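Side-chain contacts in DNA polymerase III, beta subunit (Thermotoga maritima, PDB 1VPK), which probably forms, as a head-to-tail dimer, a ring-shaped sliding clamp around DNA that tethers DNA polymerase to its template and makes synthesis processive: residues A[99-104]-A[108-113]; A[91-96]-A[115-120]; A[24-29]-A[45-50]. All coordinates share one frame; numbering follows the deposited sequence.

Contact 1: A[99-104]-A[108-113]; sequences TELSLE and LVISSG
Glu100 and Ser111 form one hydrogen-bonded pair of an antiparallel hairpin and Ser102 and Val109 the next; the nearly straight bond from Val109 N to Ser102 O measures 2.7 Å. The two faces of the ribbon differ in chemistry, as in many sheets with one side toward a core. On the face of Ser102, Val109 and Ser111, a water bridges the strands: it lies 2.9 Å from Ser102 OG and 3.1 Å from Ser111 OG, and donates to Val109 O. Farther along the strand, Val109 CG2 meets Glu104 CB at 3.7 Å. The face of Leu101, Leu103, Leu108 and Ile110 is aliphatic. Leu101 and Ile110 run side by side, CD2 of the leucine 3.8 Å from CG1 of the isoleucine. Thr99 lies at the end of this row: with chi1 at -69°, it sets its methyl opposite the backbone N, and CG2 lies 3.7 Å from Ile110 CG2, while OG1 turns to a hydrogen bond with Thr19. Replacing Thr99 by alanine would probably leave the Thr19 hydroxyl without this mate and open a small gap beside Ile110. Leu103 and Leu108 continue the apolar face to Phe80 of strand 78-83, in the domain's other sheet. Within its own sheet, the hairpin is flanked by strand 13-18 next to 99-104 and strand 115-120 next to 108-112.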
# COMPACT_ATOMS: atom_id res chain seq x y z
N THR A 99 -27.05 -2.28 -16.04
CA THR A 99 -27.29 -1.08 -15.25
C THR A 99 -28.31 -0.22 -15.97
O THR A 99 -28.29 -0.11 -17.20
CB THR A 99 -26.02 -0.26 -15.03
OG1 THR A 99 -25.11 -0.97 -14.17
CG2 THR A 99 -26.36 1.06 -14.37
N GLU A 100 -29.26 0.32 -15.19
CA GLU A 100 -30.31 1.18 -15.69
C GLU A 100 -30.13 2.59 -15.06
O GLU A 100 -29.95 2.71 -13.85
CB GLU A 100 -31.69 0.57 -15.37
CG GLU A 100 -32.11 -0.48 -16.38
CD GLU A 100 -33.50 -1.11 -16.12
OE1 GLU A 100 -33.97 -1.10 -14.94
OE2 GLU A 100 -34.10 -1.64 -17.11
N LEU A 101 -30.15 3.63 -15.90
CA LEU A 101 -30.03 5.01 -15.47
C LEU A 101 -31.32 5.76 -15.78
O LEU A 101 -31.95 5.58 -16.83
CB LEU A 101 -28.94 5.76 -16.20
CG LEU A 101 -27.56 5.18 -16.32
CD1 LEU A 101 -26.79 6.16 -17.21
CD2 LEU A 101 -26.95 5.07 -14.94
N SER A 102 -31.73 6.62 -14.85
CA SER A 102 -32.91 7.42 -15.08
C SER A 102 -32.83 8.61 -14.15
O SER A 102 -31.91 8.70 -13.36
CB SER A 102 -34.20 6.61 -14.84
OG SER A 102 -34.29 6.07 -13.53
N LEU A 103 -33.80 9.50 -14.28
CA LEU A 103 -33.92 10.66 -13.41
C LEU A 103 -35.20 10.55 -12.55
O LEU A 103 -36.24 10.08 -13.01
CB LEU A 103 -33.89 11.96 -14.22
CG LEU A 103 -32.58 12.15 -15.00
CD1 LEU A 103 -32.77 13.18 -16.09
CD2 LEU A 103 -31.40 12.59 -14.15
N GLU A 104 -35.08 10.93 -11.28
CA GLU A 104 -36.24 11.02 -10.37
C GLU A 104 -35.94 12.30 -9.62
O GLU A 104 -34.89 12.40 -9.01
CB GLU A 104 -36.34 9.79 -9.44
CG GLU A 104 -37.34 9.92 -8.23
CD GLU A 104 -37.55 8.57 -7.47
OE1 GLU A 104 -37.23 7.48 -8.05
OE2 GLU A 104 -38.06 8.60 -6.32
N LEU A 108 -29.91 11.57 -10.33
CA LEU A 108 -29.65 10.45 -11.20
C LEU A 108 -29.88 9.17 -10.40
O LEU A 108 -29.30 8.99 -9.32
CB LEU A 108 -28.19 10.46 -11.71
CG LEU A 108 -27.73 9.28 -12.59
CD1 LEU A 108 -28.42 9.30 -13.98
CD2 LEU A 108 -26.17 9.30 -12.80
N VAL A 109 -30.72 8.29 -10.93
CA VAL A 109 -31.01 7.02 -10.30
C VAL A 109 -30.27 5.95 -11.10
O VAL A 109 -30.42 5.85 -12.32
CB VAL A 109 -32.51 6.69 -10.25
CG1 VAL A 109 -32.70 5.33 -9.57
CG2 VAL A 109 -33.29 7.78 -9.57
N ILE A 110 -29.43 5.18 -10.41
CA ILE A 110 -28.56 4.16 -11.05
C ILE A 110 -28.93 2.84 -10.39
O ILE A 110 -28.67 2.65 -9.19
CB ILE A 110 -27.06 4.42 -10.81
CG1 ILE A 110 -26.63 5.85 -11.23
CG2 ILE A 110 -26.21 3.43 -11.58
CD1 ILE A 110 -26.44 6.78 -10.10
N SER A 111 -29.51 1.93 -11.19
CA SER A 111 -30.08 0.68 -10.73
C SER A 111 -29.37 -0.48 -11.38
O SER A 111 -29.31 -0.61 -12.64
CB SER A 111 -31.55 0.58 -11.10
OG SER A 111 -32.21 1.74 -10.66
N SER A 112 -28.89 -1.36 -10.54
CA SER A 112 -28.20 -2.52 -11.02
C SER A 112 -28.43 -3.66 -10.07
O SER A 112 -27.93 -3.67 -8.96
CB SER A 112 -26.72 -2.23 -11.13
OG SER A 112 -26.12 -3.37 -11.66
N GLY A 113 -29.18 -4.65 -10.51
CA GLY A 113 -29.42 -5.78 -9.67
C GLY A 113 -30.11 -5.40 -8.38
O GLY A 113 -31.16 -4.79 -8.41
O HOH W 1 -32.70 3.65 -13.00

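Contact 2: A[91-96]-A[115-120]; sequences VKVLPD and TVFRIT
Leu94 and Phe117 meet because each sets CG anti to its own carbonyl carbon, at chi1 -64° and -77°, and a chi2 of 174° carries CD1 of the leucine on in the extended direction and leaves CD2 as the branch turned to the ring. This is a worked case of a loop closing over a strand through a few side chains, with no hydrogen bond between the two segments. Leu94 CD2 sits against the CD2-CE2 bond of the ring, 3.9 Å from Phe117 CD2 and from CE2, and the two side chains meet at a slant. Further round the ring, Val93 brings its CG2 methyl to 4.3 Å from Phe117 CZ, a looser touch at the far end of the phenylalanine. The strand thus presents one aromatic side chain to two aliphatic ones from consecutive loop residues.

The second point of contact lies one strand repeat earlier, where Thr115 and Phe117 both direct their side chains at the loop. Pro95 lays the CG and CD edge of its ring against the threonine, CG lying 3.4 Å from Thr115 OG1 in the conformer described here. Thr115 is modelled in two conformers, which makes this part of the contact less certain. The hydroxyl hydrogen-bonds Asp315 of the second subunit in this conformer. Arg280 of that subunit packs on Val93, Pro95, Thr115 and Phe117, so the contact is part of the dimer interface.

Inside the chain, Leu94 also rests on Thr19 of helix 19-29 and on Ser112 of strand 107-112. The loop follows helix 87-91 and leads into strand 98-104. Strand 115-120, outermost in its sheet within the chain, pairs antiparallel with a strand of the second subunit, carrying the sheet across the interface of the ring.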
# COMPACT_ATOMS: atom_id res chain seq x y z
N VAL A 91 -19.50 2.93 -9.80
CA VAL A 91 -19.56 2.03 -10.96
C VAL A 91 -18.75 0.79 -10.77
O VAL A 91 -19.10 -0.25 -11.35
CB VAL A 91 -19.19 2.67 -12.35
CG1 VAL A 91 -20.06 3.84 -12.58
CG2 VAL A 91 -17.71 3.01 -12.43
N LYS A 92 -17.66 0.91 -10.00
CA LYS A 92 -16.78 -0.24 -9.71
C LYS A 92 -17.42 -1.29 -8.81
O LYS A 92 -16.92 -2.40 -8.72
CB LYS A 92 -15.41 0.22 -9.18
CG LYS A 92 -14.64 1.06 -10.26
CD LYS A 92 -13.27 1.59 -9.80
CE LYS A 92 -12.98 2.95 -10.47
NZ LYS A 92 -11.50 3.35 -10.56
N VAL A 93 -18.54 -0.96 -8.17
CA VAL A 93 -19.22 -1.94 -7.31
C VAL A 93 -20.66 -2.33 -7.73
O VAL A 93 -21.30 -3.11 -7.03
CB VAL A 93 -19.23 -1.45 -5.81
CG1 VAL A 93 -17.79 -1.25 -5.28
CG2 VAL A 93 -20.02 -0.16 -5.65
N LEU A 94 -21.17 -1.79 -8.84
CA LEU A 94 -22.49 -2.21 -9.32
C LEU A 94 -22.41 -3.74 -9.52
O LEU A 94 -21.47 -4.20 -10.10
CB LEU A 94 -22.85 -1.50 -10.63
CG LEU A 94 -23.01 0.04 -10.45
CD1 LEU A 94 -23.24 0.71 -11.79
CD2 LEU A 94 -24.14 0.39 -9.46
N PRO A 95 -23.35 -4.49 -8.96
CA PRO A 95 -23.21 -5.92 -8.91
C PRO A 95 -23.71 -6.74 -10.10
O PRO A 95 -23.35 -7.93 -10.19
CB PRO A 95 -24.08 -6.28 -7.72
CG PRO A 95 -25.13 -5.29 -7.74
CD PRO A 95 -24.56 -4.05 -8.26
N ASP A 96 -24.53 -6.15 -10.99
CA ASP A 96 -25.21 -6.92 -12.06
C ASP A 96 -24.62 -6.61 -13.46
O ASP A 96 -23.98 -5.59 -13.63
CB ASP A 96 -26.69 -6.59 -12.03
CG ASP A 96 -27.54 -7.59 -12.77
OD1 ASP A 96 -28.22 -8.39 -12.06
OD2 ASP A 96 -27.60 -7.54 -14.04
N THR A 115 -28.98 -3.25 -6.16
CA THR A 115 -28.54 -1.93 -5.68
C THR A 115 -29.23 -0.79 -6.42
O THR A 115 -29.42 -0.87 -7.64
CB THR A 115 -27.03 -1.81 -5.90
OG1 THR A 115 -26.41 -3.05 -5.56
CG2 THR A 115 -26.44 -0.69 -5.06
N VAL A 116 -29.54 0.28 -5.70
CA VAL A 116 -29.98 1.52 -6.31
C VAL A 116 -29.24 2.68 -5.59
O VAL A 116 -29.26 2.79 -4.36
CB VAL A 116 -31.53 1.70 -6.24
CG1 VAL A 116 -31.97 3.00 -6.96
CG2 VAL A 116 -32.24 0.54 -6.86
N PHE A 117 -28.50 3.42 -6.39
CA PHE A 117 -27.84 4.66 -6.03
C PHE A 117 -28.72 5.82 -6.55
O PHE A 117 -29.25 5.73 -7.65
CB PHE A 117 -26.46 4.75 -6.64
CG PHE A 117 -25.39 3.90 -5.95
CD1 PHE A 117 -24.64 4.40 -4.90
CD2 PHE A 117 -25.09 2.61 -6.43
CE1 PHE A 117 -23.64 3.66 -4.29
CE2 PHE A 117 -24.08 1.85 -5.82
CZ PHE A 117 -23.35 2.38 -4.77
N ARG A 118 -28.87 6.87 -5.74
CA ARG A 118 -29.54 8.09 -6.15
C ARG A 118 -28.53 9.22 -5.91
O ARG A 118 -28.13 9.45 -4.79
CB ARG A 118 -30.79 8.31 -5.34
CG ARG A 118 -31.88 7.37 -5.71
CD ARG A 118 -33.09 7.65 -4.82
NE ARG A 118 -33.97 6.52 -4.59
CZ ARG A 118 -33.63 5.36 -4.02
NH1 ARG A 118 -32.37 5.06 -3.66
NH2 ARG A 118 -34.57 4.45 -3.83
N ILE A 119 -28.02 9.80 -6.99
CA ILE A 119 -26.90 10.75 -6.89
C ILE A 119 -27.41 12.12 -7.33
O ILE A 119 -27.95 12.27 -8.40
CB ILE A 119 -25.72 10.28 -7.79
CG1 ILE A 119 -25.32 8.83 -7.48
CG2 ILE A 119 -24.53 11.17 -7.64
CD1 ILE A 119 -24.79 8.61 -6.07
N THR A 120 -27.27 13.12 -6.47
CA THR A 120 -27.67 14.49 -6.77
C THR A 120 -26.86 15.06 -8.01
O THR A 120 -25.64 14.86 -8.19
CB THR A 120 -27.63 15.29 -5.42
OG1 THR A 120 -26.66 14.70 -4.53
CG2 THR A 120 -28.94 15.12 -4.70

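Contact 3: A[24-29]-A[45-50]; sequences DKITIA and FLFEVK
Ile26 and Phe45 form the close part of this helix-on-sheet contact, in which one branched side chain serves two aromatic rings. The isoleucine's CD1 stands over the middle of the Phe45 ring, 4.2 Å from its centroid and only 7° off the normal, a CH-pi contact. Its other branch, CG2, approaches the far end of the same ring at 3.9 Å from Phe45 CZ. Ala29, one helical turn on, comes instead to the ring's edge, CB lying 3.8 Å from Phe45 CE1. A chi1 of -70° and a chi2 of -71° bend the end of Ile26 toward the strand, where CD1 also lies 3.8 Å from Phe47 CZ. The looser side begins here: Phe47 adds far less to the contact than Phe45, and the strand then draws away from the helix toward partly exposed Glu48 and Lys50.

Ile87 of helix 87-91 touches both Ile26 and Phe45, while Ile56 of strand 53-59 does the same from the sheet. Phe47 packs edge-to-face with Phe54. With no hydrogen bond or ion pair between the segments, helix and strand are joined here by dispersion and shape, within the buried apolar core of the N-terminal domain.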
# COMPACT_ATOMS: atom_id res chain seq x y z
N ASP A 24 -16.14 1.00 -17.90
CA ASP A 24 -15.05 1.28 -18.85
C ASP A 24 -15.04 2.76 -19.29
O ASP A 24 -14.00 3.42 -19.26
CB ASP A 24 -15.17 0.34 -20.05
CG ASP A 24 -14.90 -1.12 -19.69
OD1 ASP A 24 -14.79 -1.44 -18.47
OD2 ASP A 24 -14.80 -1.95 -20.63
N LYS A 25 -16.19 3.30 -19.68
CA LYS A 25 -16.23 4.71 -20.13
C LYS A 25 -16.02 5.76 -19.03
O LYS A 25 -15.37 6.80 -19.25
CB LYS A 25 -17.53 4.98 -20.94
CG LYS A 25 -17.61 4.09 -22.19
CD LYS A 25 -16.61 4.61 -23.27
CE LYS A 25 -16.32 3.63 -24.41
NZ LYS A 25 -17.42 3.07 -25.19
N ILE A 26 -16.56 5.50 -17.84
CA ILE A 26 -16.29 6.34 -16.67
C ILE A 26 -14.80 6.33 -16.35
O ILE A 26 -14.21 7.37 -16.14
CB ILE A 26 -17.14 5.89 -15.46
CG1 ILE A 26 -18.62 6.23 -15.71
CG2 ILE A 26 -16.60 6.43 -14.14
CD1 ILE A 26 -18.93 7.64 -15.66
N THR A 27 -14.21 5.13 -16.28
CA THR A 27 -12.80 4.96 -15.97
C THR A 27 -11.93 5.69 -16.97
O THR A 27 -10.97 6.38 -16.59
CB THR A 27 -12.44 3.44 -15.96
OG1 THR A 27 -13.20 2.81 -14.94
CG2 THR A 27 -11.00 3.20 -15.65
N ILE A 28 -12.26 5.55 -18.24
CA ILE A 28 -11.49 6.18 -19.28
C ILE A 28 -11.46 7.69 -19.20
O ILE A 28 -10.41 8.31 -19.42
CB ILE A 28 -11.99 5.76 -20.67
CG1 ILE A 28 -11.54 4.35 -20.90
CG2 ILE A 28 -11.42 6.71 -21.79
CD1 ILE A 28 -12.19 3.64 -22.07
N ALA A 29 -12.62 8.28 -18.93
CA ALA A 29 -12.75 9.73 -18.76
C ALA A 29 -12.19 10.31 -17.47
O ALA A 29 -11.91 11.51 -17.42
CB ALA A 29 -14.23 10.12 -18.89
N PHE A 45 -18.37 14.53 -13.98
CA PHE A 45 -18.61 14.07 -15.34
C PHE A 45 -19.84 14.74 -15.90
O PHE A 45 -20.90 14.79 -15.25
CB PHE A 45 -18.89 12.55 -15.39
CG PHE A 45 -17.75 11.73 -14.93
CD1 PHE A 45 -16.69 11.48 -15.78
CD2 PHE A 45 -17.76 11.16 -13.68
CE1 PHE A 45 -15.61 10.70 -15.37
CE2 PHE A 45 -16.68 10.38 -13.25
CZ PHE A 45 -15.59 10.19 -14.09
N LEU A 46 -19.73 15.20 -17.13
CA LEU A 46 -20.92 15.52 -17.91
C LEU A 46 -21.56 14.24 -18.44
O LEU A 46 -20.90 13.47 -19.12
CB LEU A 46 -20.57 16.43 -19.10
CG LEU A 46 -21.75 16.83 -20.00
CD1 LEU A 46 -22.59 17.85 -19.35
CD2 LEU A 46 -21.26 17.36 -21.30
N PHE A 47 -22.85 14.02 -18.14
CA PHE A 47 -23.66 12.99 -18.78
C PHE A 47 -24.59 13.75 -19.71
O PHE A 47 -25.32 14.65 -19.29
CB PHE A 47 -24.51 12.20 -17.77
CG PHE A 47 -23.77 11.11 -17.02
CD1 PHE A 47 -22.44 11.22 -16.70
CD2 PHE A 47 -24.46 10.00 -16.60
CE1 PHE A 47 -21.78 10.24 -16.00
CE2 PHE A 47 -23.78 8.96 -15.87
CZ PHE A 47 -22.47 9.07 -15.58
N GLU A 48 -24.57 13.38 -20.99
CA GLU A 48 -25.45 13.97 -21.96
C GLU A 48 -26.15 12.91 -22.80
O GLU A 48 -25.50 12.05 -23.38
CB GLU A 48 -24.65 14.88 -22.87
CG GLU A 48 -25.52 15.69 -23.75
CD GLU A 48 -24.80 16.80 -24.50
OE1 GLU A 48 -23.54 16.83 -24.49
OE2 GLU A 48 -25.54 17.61 -25.09
N VAL A 49 -27.47 12.97 -22.84
CA VAL A 49 -28.30 12.11 -23.66
C VAL A 49 -29.06 13.01 -24.64
O VAL A 49 -29.77 13.93 -24.21
CB VAL A 49 -29.25 11.26 -22.78
CG1 VAL A 49 -30.25 10.48 -23.62
CG2 VAL A 49 -28.43 10.32 -21.93
N LYS A 50 -28.87 12.76 -25.93
CA LYS A 50 -29.52 13.54 -27.01
C LYS A 50 -29.67 12.65 -28.26
O LYS A 50 -28.70 12.05 -28.70
CB LYS A 50 -28.65 14.77 -27.37
CG LYS A 50 -29.18 15.65 -28.52
CD LYS A 50 -30.52 16.33 -28.16

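All three contacts fall within the N-terminal domain of the clamp. Contact 3 comes first along the chain; contact 2 then spans a longer excursion that contains the hairpin of contact 1. The centres of contacts 1 and 2 are about 8 Å apart, and that of contact 3 is about 15 Å from each. Strands 107-112 and 115-120 are neighbours in one sheet, whereas strand 44-50 belongs to the other. Leu108 touching Phe47 links the two sheets, and Val91 touching Ile26 links helices 87-91 and 19-29. The domain thus joins a buried interior at contact 3 both to the hairpin of contact 1 and to contact 2, which lies at the subunit interface where the ring closes.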